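Local coordinates for gene 2 protein (Enterobacteria phage Sf6, PDB 5C12), which provides the metal-binding nuclease domain of a viral DNA-packaging large terminase subunit, an enzyme that probably cleaves DNA by a two-metal-ion mechanism, at residues 49-54 / 87-92; 61-66 / 71-76; 81-86 / 113-118; 128-133 / 254-259. The protein carries 1 engineered substitution. All blocks are in the same frame, centred on the assembly; numbering follows the deposited sequence. Where two conformers were deposited one is given.

Contact 1. Residues 49-54 / 87-92; sequences SAHDPS and DWATSL. With MG (magnesium ion), chain C.
Ala89 of helix 82-95 presses its methyl group onto the imidazole of His51 in strand 47-52, and this is the tight part of the contact. His51 CG lies anti to the backbone N (chi1 171°), which sets the ring against the helix. Ala89 CB lies 3.6 Å from the centroid of the His51 ring and 21° off its normal, the geometry of a CH-pi contact; the closest pair is Ala89 CB and His51 CG at 3.4 Å. The backbone N of Pro53 meets the opposite face, so the imidazole is held between two neighbours. Its rotation is also restrained by ND1, which is hydrogen-bonded to the carbonyl of Gly62.

Trp88 approaches more loosely. Its CZ3 stays 4.0 Å from His51 ND1, and the two rings are inclined at 73° in an oblique pairing. The indole is partly exposed, while Asp87 and Ser91 of the same helix are exposed to solvent.

Asp52 points its CB away from the helix. OD2 of Asp52 binds magnesium at 2.0 Å; four waters and Asp252 complete six ligands. The other oxygen, Asp52 OD1, accepts Ser54 N at 2.7 Å in an Asx turn, which ties the carboxylate to the loop after the strand.

Strand 47-52 lies between strands 100-104 and 61-67 in the sheet, and helix 82-95 packs on one face of it, with Tyr101 touching both His51 and Ala89 and Tyr63 touching Trp88.

Contact 2. Residues 61-66 / 71-76; sequences KGYASR and VKRIAE
Tyr63 and Arg73 meet diagonally on one face of a two-stranded antiparallel pairing. The phenol ring offers CE1 to the arginine chain, 3.6 Å from Arg73 CD, and that same carbon lies at the edge of the guanidinium, whose plane is turned 61° from the ring. The aliphatic CD makes the touch, and a bend at chi3 (-57°) carries the guanidinium on past the ring toward Asp96, where both polar ends converge: Arg73 through a salt bridge from NH2, Tyr63 through a hydrogen bond from OH. Directly across from Tyr63 on this face is Ala75, CB to CB at 4.3 Å, while Ser65 turns its OG to Ser49 of the adjoining strand.

The other face is apolar at its middle, where Ala64 CB packs against Ile74 CD1 at 3.7 Å and helix 249-256 touches both residues.

Backbone bonds fix this layout. Tyr63 and Ala75 are a hydrogen-bonded pair, joined by Tyr63 N to Ala75 O at 2.9 Å and Ala75 N to Tyr63 O at 3.0 Å. Beyond them the carbonyl of Ser65 takes two donors, Lys72 N at 2.9 Å and, weakly, Arg73 N at 3.4 Å. The pairing therefore shifts by one residue before Arg66 meets Val71.

The strand axes run 169° apart, and the whole is a beta hairpin with a classic beta bulge, consistent with the antiparallel part of an RNase H-like sheet.

Contact 3. Residues 81-86 / 113-118; sequences DINEGA and RRQTTE
Gln115 NE2 donates to the backbone carbonyl of Asn83, and at 2.8 Å from Asn83 O this is the shortest hydrogen bond between 81-86 and 113-118. The donor comes in well to the side of the carbonyl, with a C=O...N angle of 126°. The second half of the glutamine amide is used as well: its OE1 accepts from Asn83 ND2 at 2.9 Å, in a nearly straight bond that leaves close to the plane of the asparagine amide. The two amide planes are twisted 33° apart. Gln115 CG lies anti to the backbone N (chi1 177°) and the extended chain carries the amide across to the other helix; the methyl of Ala86 lies over one face of this amide, CB 3.8 Å from Gln115 NE2.

Asn83 sits in the first turn of its helix, which is secured by a capping box: Glu84 N donates to Asp81 OD1 at 2.8 Å, and Asp81 N to Glu84 OE1 at 3.0 Å.

Because one residue both gives to and takes from Asn83, the orientation of the glutamine amide is defined by its partners. The link between the helices is made by neutral groups, and should therefore depend little on ionisation.

Contact 4. Residues 128-133 / 254-259; sequences TMFKGS and LMMCMH
Phe130 leaves its strand with CG anti to the backbone N (chi1 -177°), which carries the ring over to helix 249-256, and Met256 answers with CG swung beside its own backbone N (chi1 -68°). As a result the methionine lies across the phenyl face. Met256 CG is 3.7 Å from the centroid of the Phe130 ring and only 13° off the normal, a CH-pi contact over the ring centre. Its sulfur is displaced toward the CB end of the ring: Met256 SD is 3.6 Å from Phe130 CD1 and 4.2 Å from the centroid.

Met255 reaches the far end of the same ring. Its chain bends at both chi2 and chi3, bringing SD to 3.6 Å from Phe130 CZ, with CE at 4.0 Å from Phe130 CE1. The two side chains cross at about a right angle. Both sulfurs lie oblique to the ring, so each makes a Met-aromatic contact without sitting squarely on a face. No hydrogen bond joins the two segments; these buried side chains hold them by dispersion and sulfur-aromatic attraction.

Phe172 of helix 168-189 touches Phe130 and Met255, adding a third element to the cluster. A type I beta turn runs from Met256 to His259.

Strand 126-130 is an edge of the mixed sheet, and Met256 also touches Asp52, which binds magnesium here, and Asp104, a metal ligand in other structures of the protein. The cluster thus lies beside the metal site, its sheet and helix consistent with the RNase H-like fold of terminase nucleases.

Contacts 1, 2 and 4 reach one sheet, while contact 3 joins the start of helix 82-95, shared with contact 1, to the short helix 113-119. Contact 1, which holds the magnesium ligand Asp52, and contact 2 have centres 8 Å apart and are bridged by probable hydrogen bonds, from Asp52 N to Gly62 O at 2.9 Å and between Ser49 OG and Tyr63 OH at 2.8 Å. Contact 3 lies farther from the metal: the Ala86 side chain is about 13 Å from a magnesium ion, against about 6 Å for Met256 in contact 4. Contact 4 meets contact 1 where Met256 CE is 3.3 Å from His51 O, and contact 2 where Arg66 NE is 2.8 Å from Cys257 O.

Contact 1. Residues 49-54 / 87-92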
# COMPACT_ATOMS: atom_id res chain seq x y z
N SER A 49 -0.17 1.80 -9.06
CA SER A 49 1.00 0.99 -8.76
C SER A 49 1.89 1.78 -7.83
O SER A 49 1.93 3.02 -7.89
CB SER A 49 1.81 0.68 -10.02
OG SER A 49 1.10 -0.14 -10.93
N ALA A 50 2.62 1.10 -6.96
CA ALA A 50 3.53 1.78 -6.06
C ALA A 50 4.76 0.94 -5.77
O ALA A 50 4.74 -0.29 -5.85
CB ALA A 50 2.83 2.20 -4.75
N HIS A 51 5.85 1.63 -5.45
CA HIS A 51 7.15 1.03 -5.26
C HIS A 51 7.79 1.47 -3.97
O HIS A 51 7.86 2.67 -3.65
CB HIS A 51 8.06 1.47 -6.43
CG HIS A 51 9.51 1.11 -6.29
ND1 HIS A 51 9.95 -0.16 -5.99
CD2 HIS A 51 10.63 1.86 -6.50
CE1 HIS A 51 11.28 -0.17 -5.97
NE2 HIS A 51 11.71 1.04 -6.28
N ASP A 52 8.30 0.49 -3.23
CA ASP A 52 9.07 0.72 -2.03
C ASP A 52 10.51 0.37 -2.35
O ASP A 52 10.84 -0.79 -2.58
CB ASP A 52 8.57 -0.14 -0.88
CG ASP A 52 9.39 0.07 0.37
OD1 ASP A 52 10.58 0.41 0.24
OD2 ASP A 52 8.84 -0.07 1.47
N PRO A 53 11.40 1.38 -2.42
CA PRO A 53 12.77 1.15 -2.87
C PRO A 53 13.71 0.56 -1.81
O PRO A 53 14.93 0.50 -2.01
CB PRO A 53 13.21 2.55 -3.26
CG PRO A 53 12.49 3.42 -2.34
CD PRO A 53 11.12 2.80 -2.14
N SER A 54 13.12 0.15 -0.70
CA SER A 54 13.81 -0.45 0.44
C SER A 54 14.27 0.68 1.34
O SER A 54 14.24 1.83 0.93
CB SER A 54 14.99 -1.36 0.05
OG SER A 54 16.17 -0.64 -0.29
N ASP A 87 14.00 1.14 -12.13
CA ASP A 87 13.79 0.65 -13.50
C ASP A 87 12.84 -0.55 -13.47
O ASP A 87 11.90 -0.65 -14.26
CB ASP A 87 15.10 0.22 -14.13
CG ASP A 87 14.93 -0.21 -15.57
OD1 ASP A 87 14.29 0.55 -16.33
OD2 ASP A 87 15.43 -1.29 -15.94
N TRP A 88 13.10 -1.45 -12.54
CA TRP A 88 12.25 -2.63 -12.37
C TRP A 88 10.80 -2.25 -12.09
O TRP A 88 9.87 -2.76 -12.73
CB TRP A 88 12.85 -3.48 -11.25
CG TRP A 88 11.91 -4.53 -10.67
CD1 TRP A 88 11.54 -5.72 -11.25
CD2 TRP A 88 11.29 -4.50 -9.39
NE1 TRP A 88 10.70 -6.41 -10.41
CE2 TRP A 88 10.55 -5.69 -9.26
CE3 TRP A 88 11.28 -3.58 -8.34
CZ2 TRP A 88 9.80 -5.97 -8.13
CZ3 TRP A 88 10.53 -3.87 -7.23
CH2 TRP A 88 9.79 -5.05 -7.14
N ALA A 89 10.59 -1.35 -11.13
CA ALA A 89 9.25 -1.02 -10.69
C ALA A 89 8.49 -0.22 -11.73
O ALA A 89 7.30 -0.43 -11.94
CB ALA A 89 9.31 -0.24 -9.41
N THR A 90 9.17 0.71 -12.39
CA THR A 90 8.50 1.49 -13.43
C THR A 90 8.17 0.63 -14.63
O THR A 90 7.14 0.80 -15.27
CB THR A 90 9.32 2.75 -13.86
OG1 THR A 90 10.63 2.38 -14.30
CG2 THR A 90 9.41 3.74 -12.69
N SER A 91 9.04 -0.32 -14.95
CA SER A 91 8.74 -1.27 -16.02
C SER A 91 7.52 -2.12 -15.66
O SER A 91 6.68 -2.37 -16.51
CB SER A 91 9.94 -2.14 -16.33
OG SER A 91 10.91 -1.37 -17.03
N LEU A 92 7.41 -2.56 -14.41
CA LEU A 92 6.19 -3.26 -13.98
C LEU A 92 4.95 -2.37 -14.11
O LEU A 92 3.90 -2.83 -14.56
CB LEU A 92 6.31 -3.80 -12.54
CG LEU A 92 7.20 -5.04 -12.38
CD1 LEU A 92 7.32 -5.34 -10.90
CD2 LEU A 92 6.63 -6.22 -13.15
MG MG C . 9.29 0.67 3.30
O HOH W 1 10.98 1.32 2.76
O HOH W 2 8.32 2.58 2.95
O HOH W 3 10.06 -1.20 3.74
O HOH W 4 9.87 1.37 5.16

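Contact 2. Residues 61-66 / 71-76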
# COMPACT_ATOMS: atom_id res chain seq x y z
N LYS A 61 13.18 -4.99 -2.33
CA LYS A 61 12.27 -3.92 -2.68
C LYS A 61 10.85 -4.43 -2.92
O LYS A 61 10.63 -5.62 -3.12
CB LYS A 61 12.77 -3.23 -3.94
CG LYS A 61 14.16 -2.61 -3.74
CD LYS A 61 14.87 -2.28 -5.02
CE LYS A 61 16.12 -1.50 -4.71
NZ LYS A 61 17.04 -2.24 -3.81
N GLY A 62 9.89 -3.52 -2.93
CA GLY A 62 8.50 -3.91 -3.09
C GLY A 62 7.80 -3.20 -4.21
O GLY A 62 8.13 -2.04 -4.54
N TYR A 63 6.84 -3.88 -4.81
CA TYR A 63 5.93 -3.31 -5.79
C TYR A 63 4.54 -3.89 -5.59
O TYR A 63 4.39 -5.06 -5.29
CB TYR A 63 6.41 -3.63 -7.19
CG TYR A 63 5.47 -3.25 -8.31
CD1 TYR A 63 4.44 -4.08 -8.69
CD2 TYR A 63 5.61 -2.06 -8.98
CE1 TYR A 63 3.58 -3.74 -9.71
CE2 TYR A 63 4.77 -1.71 -9.99
CZ TYR A 63 3.75 -2.54 -10.36
OH TYR A 63 2.94 -2.18 -11.41
N ALA A 64 3.54 -3.06 -5.79
CA ALA A 64 2.16 -3.50 -5.71
C ALA A 64 1.36 -2.78 -6.76
O ALA A 64 1.66 -1.64 -7.09
CB ALA A 64 1.58 -3.25 -4.34
N SER A 65 0.34 -3.44 -7.32
CA SER A 65 -0.54 -2.77 -8.25
C SER A 65 -1.96 -3.26 -8.06
O SER A 65 -2.19 -4.44 -7.78
CB SER A 65 -0.10 -3.03 -9.68
OG SER A 65 -0.88 -2.28 -10.59
N ARG A 66 -2.91 -2.34 -8.24
CA ARG A 66 -4.32 -2.71 -8.22
C ARG A 66 -5.05 -2.05 -9.37
O ARG A 66 -4.66 -0.97 -9.85
CB ARG A 66 -4.94 -2.27 -6.90
CG ARG A 66 -5.02 -0.77 -6.67
CD ARG A 66 -5.50 -0.43 -5.27
NE ARG A 66 -5.47 1.00 -4.98
CZ ARG A 66 -6.49 1.84 -5.08
NH1 ARG A 66 -7.70 1.43 -5.48
NH2 ARG A 66 -6.33 3.10 -4.73
N VAL A 71 -6.46 -6.05 -6.16
CA VAL A 71 -4.99 -6.13 -6.22
C VAL A 71 -4.56 -7.23 -7.22
O VAL A 71 -5.03 -8.37 -7.13
CB VAL A 71 -4.39 -6.40 -4.82
CG1 VAL A 71 -2.86 -6.47 -4.87
CG2 VAL A 71 -4.83 -5.33 -3.82
N LYS A 72 -3.71 -6.89 -8.18
CA LYS A 72 -3.35 -7.81 -9.25
C LYS A 72 -1.88 -8.23 -9.29
O LYS A 72 -1.56 -9.25 -9.90
CB LYS A 72 -3.80 -7.27 -10.60
CG LYS A 72 -3.12 -6.04 -11.07
CD LYS A 72 -3.55 -5.69 -12.49
CE LYS A 72 -2.82 -4.44 -12.97
NZ LYS A 72 -3.26 -4.15 -14.36
N ARG A 73 -0.99 -7.47 -8.66
CA ARG A 73 0.42 -7.83 -8.61
C ARG A 73 1.04 -7.42 -7.30
O ARG A 73 0.81 -6.32 -6.80
CB ARG A 73 1.24 -7.20 -9.76
CG ARG A 73 2.62 -7.83 -9.91
CD ARG A 73 3.53 -7.13 -10.88
NE ARG A 73 2.96 -7.04 -12.21
CZ ARG A 73 3.13 -7.94 -13.17
NH1 ARG A 73 3.83 -9.03 -12.93
NH2 ARG A 73 2.59 -7.74 -14.35
N ILE A 74 1.82 -8.34 -6.74
CA ILE A 74 2.70 -8.09 -5.59
C ILE A 74 4.06 -8.68 -5.90
O ILE A 74 4.19 -9.90 -6.13
CB ILE A 74 2.16 -8.74 -4.29
CG1 ILE A 74 0.77 -8.20 -3.89
CG2 ILE A 74 3.16 -8.62 -3.18
CD1 ILE A 74 0.70 -6.75 -3.43
N ALA A 75 5.09 -7.85 -5.99
CA ALA A 75 6.37 -8.31 -6.48
C ALA A 75 7.48 -7.83 -5.59
O ALA A 75 7.42 -6.74 -5.04
CB ALA A 75 6.62 -7.81 -7.93
N GLU A 76 8.50 -8.66 -5.47
CA GLU A 76 9.71 -8.35 -4.72
C GLU A 76 10.86 -8.12 -5.71
O GLU A 76 11.00 -8.82 -6.73
CB GLU A 76 10.03 -9.48 -3.73
CG GLU A 76 10.24 -10.86 -4.38
CD GLU A 76 10.44 -12.01 -3.39
OE1 GLU A 76 10.25 -11.81 -2.18
OE2 GLU A 76 10.82 -13.11 -3.87

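Contact 3. Residues 81-86 / 113-118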
# COMPACT_ATOMS: atom_id res chain seq x y z
N ASP A 81 20.43 -2.36 -6.99
CA ASP A 81 20.66 -1.05 -6.42
C ASP A 81 19.43 -0.17 -6.63
O ASP A 81 18.42 -0.58 -7.22
CB ASP A 81 21.97 -0.41 -6.95
CG ASP A 81 21.90 0.02 -8.41
OD1 ASP A 81 20.84 0.40 -8.93
OD2 ASP A 81 22.98 0.05 -9.04
N ILE A 82 19.48 1.04 -6.09
CA ILE A 82 18.30 1.88 -6.08
C ILE A 82 17.80 2.21 -7.48
O ILE A 82 16.60 2.27 -7.71
CB ILE A 82 18.54 3.17 -5.25
CG1 ILE A 82 17.25 3.97 -5.11
CG2 ILE A 82 19.57 4.03 -5.88
CD1 ILE A 82 16.50 3.66 -3.87
N ASN A 83 18.72 2.43 -8.41
CA ASN A 83 18.32 2.77 -9.77
C ASN A 83 17.79 1.57 -10.55
O ASN A 83 16.80 1.69 -11.27
CB ASN A 83 19.47 3.47 -10.50
CG ASN A 83 19.96 4.68 -9.75
OD1 ASN A 83 21.06 4.69 -9.21
ND2 ASN A 83 19.11 5.71 -9.67
N GLU A 84 18.42 0.41 -10.38
CA GLU A 84 17.90 -0.81 -10.97
C GLU A 84 16.50 -1.11 -10.42
O GLU A 84 15.59 -1.50 -11.14
CB GLU A 84 18.84 -1.99 -10.66
CG GLU A 84 20.18 -1.88 -11.36
CD GLU A 84 21.18 -2.91 -10.90
OE1 GLU A 84 21.14 -3.30 -9.71
OE2 GLU A 84 22.00 -3.34 -11.72
N GLY A 85 16.33 -0.87 -9.13
CA GLY A 85 15.03 -1.05 -8.52
C GLY A 85 13.95 -0.16 -9.13
O GLY A 85 12.82 -0.60 -9.40
N ALA A 86 14.26 1.10 -9.37
CA ALA A 86 13.27 1.98 -9.96
C ALA A 86 12.99 1.60 -11.42
O ALA A 86 11.87 1.74 -11.89
CB ALA A 86 13.73 3.44 -9.85
N ARG A 113 12.94 11.01 -8.83
CA ARG A 113 11.91 11.55 -9.70
C ARG A 113 12.38 11.67 -11.15
O ARG A 113 11.63 11.34 -12.05
CB ARG A 113 11.34 12.90 -9.24
CG ARG A 113 10.18 13.30 -10.13
CD ARG A 113 9.42 14.57 -9.76
NE ARG A 113 8.24 14.66 -10.62
CZ ARG A 113 7.09 14.01 -10.41
NH1 ARG A 113 6.94 13.30 -9.32
NH2 ARG A 113 6.09 14.12 -11.26
N ARG A 114 13.61 12.13 -11.39
CA ARG A 114 14.06 12.26 -12.77
C ARG A 114 14.03 10.91 -13.50
O ARG A 114 13.51 10.80 -14.61
CB ARG A 114 15.47 12.87 -12.82
CG ARG A 114 16.06 12.85 -14.19
CD ARG A 114 17.54 13.33 -14.17
NE ARG A 114 18.30 12.35 -14.92
CZ ARG A 114 19.27 11.60 -14.44
NH1 ARG A 114 19.70 11.76 -13.19
NH2 ARG A 114 19.88 10.74 -15.23
N GLN A 115 14.56 9.87 -12.87
CA GLN A 115 14.59 8.56 -13.50
C GLN A 115 13.18 8.05 -13.72
O GLN A 115 12.87 7.44 -14.74
CB GLN A 115 15.37 7.57 -12.64
CG GLN A 115 15.39 6.18 -13.23
CD GLN A 115 16.14 5.19 -12.36
OE1 GLN A 115 16.73 5.56 -11.34
NE2 GLN A 115 16.14 3.93 -12.79
N THR A 116 12.32 8.29 -12.75
CA THR A 116 10.95 7.83 -12.84
C THR A 116 10.22 8.51 -13.98
O THR A 116 9.56 7.83 -14.78
CB THR A 116 10.24 8.06 -11.52
OG1 THR A 116 10.92 7.33 -10.50
CG2 THR A 116 8.81 7.62 -11.60
N THR A 117 10.34 9.83 -14.08
CA THR A 117 9.66 10.53 -15.16
C THR A 117 10.24 10.17 -16.54
O THR A 117 9.50 10.04 -17.51
CB THR A 117 9.63 12.06 -14.94
OG1 THR A 117 10.96 12.55 -14.79
CG2 THR A 117 8.83 12.39 -13.69
N GLU A 118 11.56 9.95 -16.61
CA GLU A 118 12.17 9.44 -17.84
C GLU A 118 11.57 8.10 -18.25
O GLU A 118 11.34 7.84 -19.44
CB GLU A 118 13.70 9.28 -17.67
CG GLU A 118 14.49 10.59 -17.55
CD GLU A 118 15.99 10.38 -17.24
OE1 GLU A 118 16.39 9.22 -16.96
OE2 GLU A 118 16.76 11.37 -17.26

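Contact 4. Residues 128-133 / 254-259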
# COMPACT_ATOMS: atom_id res chain seq x y z
N THR A 128 4.06 10.15 -8.55
CA THR A 128 3.87 10.88 -7.30
C THR A 128 4.81 10.37 -6.23
O THR A 128 4.89 9.14 -6.01
CB THR A 128 2.42 10.74 -6.82
OG1 THR A 128 1.56 11.33 -7.79
CG2 THR A 128 2.23 11.40 -5.46
N MET A 129 5.56 11.27 -5.60
CA MET A 129 6.45 10.87 -4.53
C MET A 129 5.61 10.81 -3.27
O MET A 129 4.95 11.77 -2.92
CB MET A 129 7.61 11.85 -4.34
CG MET A 129 8.41 11.54 -3.06
SD MET A 129 9.81 12.65 -2.79
CE MET A 129 10.71 12.04 -4.12
N PHE A 130 5.65 9.67 -2.60
CA PHE A 130 4.96 9.48 -1.34
C PHE A 130 5.92 9.67 -0.20
O PHE A 130 7.00 9.09 -0.20
CB PHE A 130 4.39 8.06 -1.31
CG PHE A 130 3.57 7.74 -0.08
CD1 PHE A 130 4.18 7.34 1.09
CD2 PHE A 130 2.19 7.83 -0.13
CE1 PHE A 130 3.41 7.00 2.19
CE2 PHE A 130 1.43 7.52 0.98
CZ PHE A 130 2.05 7.14 2.13
N LYS A 131 5.54 10.52 0.76
CA LYS A 131 6.32 10.74 1.97
C LYS A 131 5.43 10.50 3.17
O LYS A 131 4.61 11.35 3.53
CB LYS A 131 6.90 12.15 2.00
CG LYS A 131 7.95 12.43 0.89
CD LYS A 131 8.37 13.89 0.84
CE LYS A 131 8.98 14.36 2.15
NZ LYS A 131 10.25 13.65 2.45
N GLY A 132 5.63 9.35 3.79
CA GLY A 132 4.78 8.86 4.85
C GLY A 132 4.79 9.75 6.08
O GLY A 132 3.85 9.71 6.87
N SER A 133 5.86 10.52 6.24
CA SER A 133 6.03 11.38 7.40
C SER A 133 5.26 12.69 7.28
O SER A 133 5.13 13.41 8.26
CB SER A 133 7.50 11.70 7.63
OG SER A 133 8.04 12.37 6.51
N LEU A 254 1.88 -1.82 -1.03
CA LEU A 254 0.44 -1.93 -1.12
C LEU A 254 -0.23 -0.71 -0.47
O LEU A 254 -1.19 -0.15 -1.00
CB LEU A 254 -0.04 -3.26 -0.53
CG LEU A 254 -1.56 -3.41 -0.52
CD1 LEU A 254 -2.12 -3.45 -1.92
CD2 LEU A 254 -1.94 -4.66 0.26
N MET A 255 0.27 -0.32 0.69
CA MET A 255 -0.25 0.82 1.42
C MET A 255 -0.21 2.08 0.55
O MET A 255 -1.19 2.86 0.49
CB MET A 255 0.55 1.01 2.71
CG MET A 255 0.19 2.30 3.47
SD MET A 255 1.08 3.77 2.95
CE MET A 255 2.67 3.36 3.59
N MET A 256 0.91 2.31 -0.11
CA MET A 256 1.03 3.52 -0.92
C MET A 256 0.04 3.56 -2.07
O MET A 256 -0.44 4.62 -2.47
CB MET A 256 2.48 3.72 -1.40
CG MET A 256 3.40 4.05 -0.26
SD MET A 256 5.12 4.37 -0.78
CE MET A 256 5.65 2.71 -1.17
N CYS A 257 -0.27 2.40 -2.61
CA CYS A 257 -1.30 2.24 -3.64
C CYS A 257 -2.69 2.69 -3.24
O CYS A 257 -3.55 2.85 -4.09
CB CYS A 257 -1.44 0.77 -4.01
SG CYS A 257 -0.20 0.30 -5.12
N MET A 258 -2.93 2.82 -1.93
CA MET A 258 -4.22 3.27 -1.44
C MET A 258 -4.46 4.71 -1.75
O MET A 258 -5.59 5.15 -1.73
CB MET A 258 -4.33 3.07 0.08
CG MET A 258 -4.16 1.62 0.52
SD MET A 258 -5.56 0.58 -0.01
CE MET A 258 -4.90 -0.21 -1.46
N HIS A 259 -3.40 5.46 -2.06
CA HIS A 259 -3.58 6.86 -2.36
C HIS A 259 -3.63 6.96 -3.86
O HIS A 259 -2.66 6.62 -4.54
CB HIS A 259 -2.41 7.65 -1.79
CG HIS A 259 -2.49 9.11 -2.07
ND1 HIS A 259 -3.68 9.82 -2.05
CD2 HIS A 259 -1.52 10.01 -2.37
CE1 HIS A 259 -3.43 11.08 -2.33
NE2 HIS A 259 -2.14 11.23 -2.53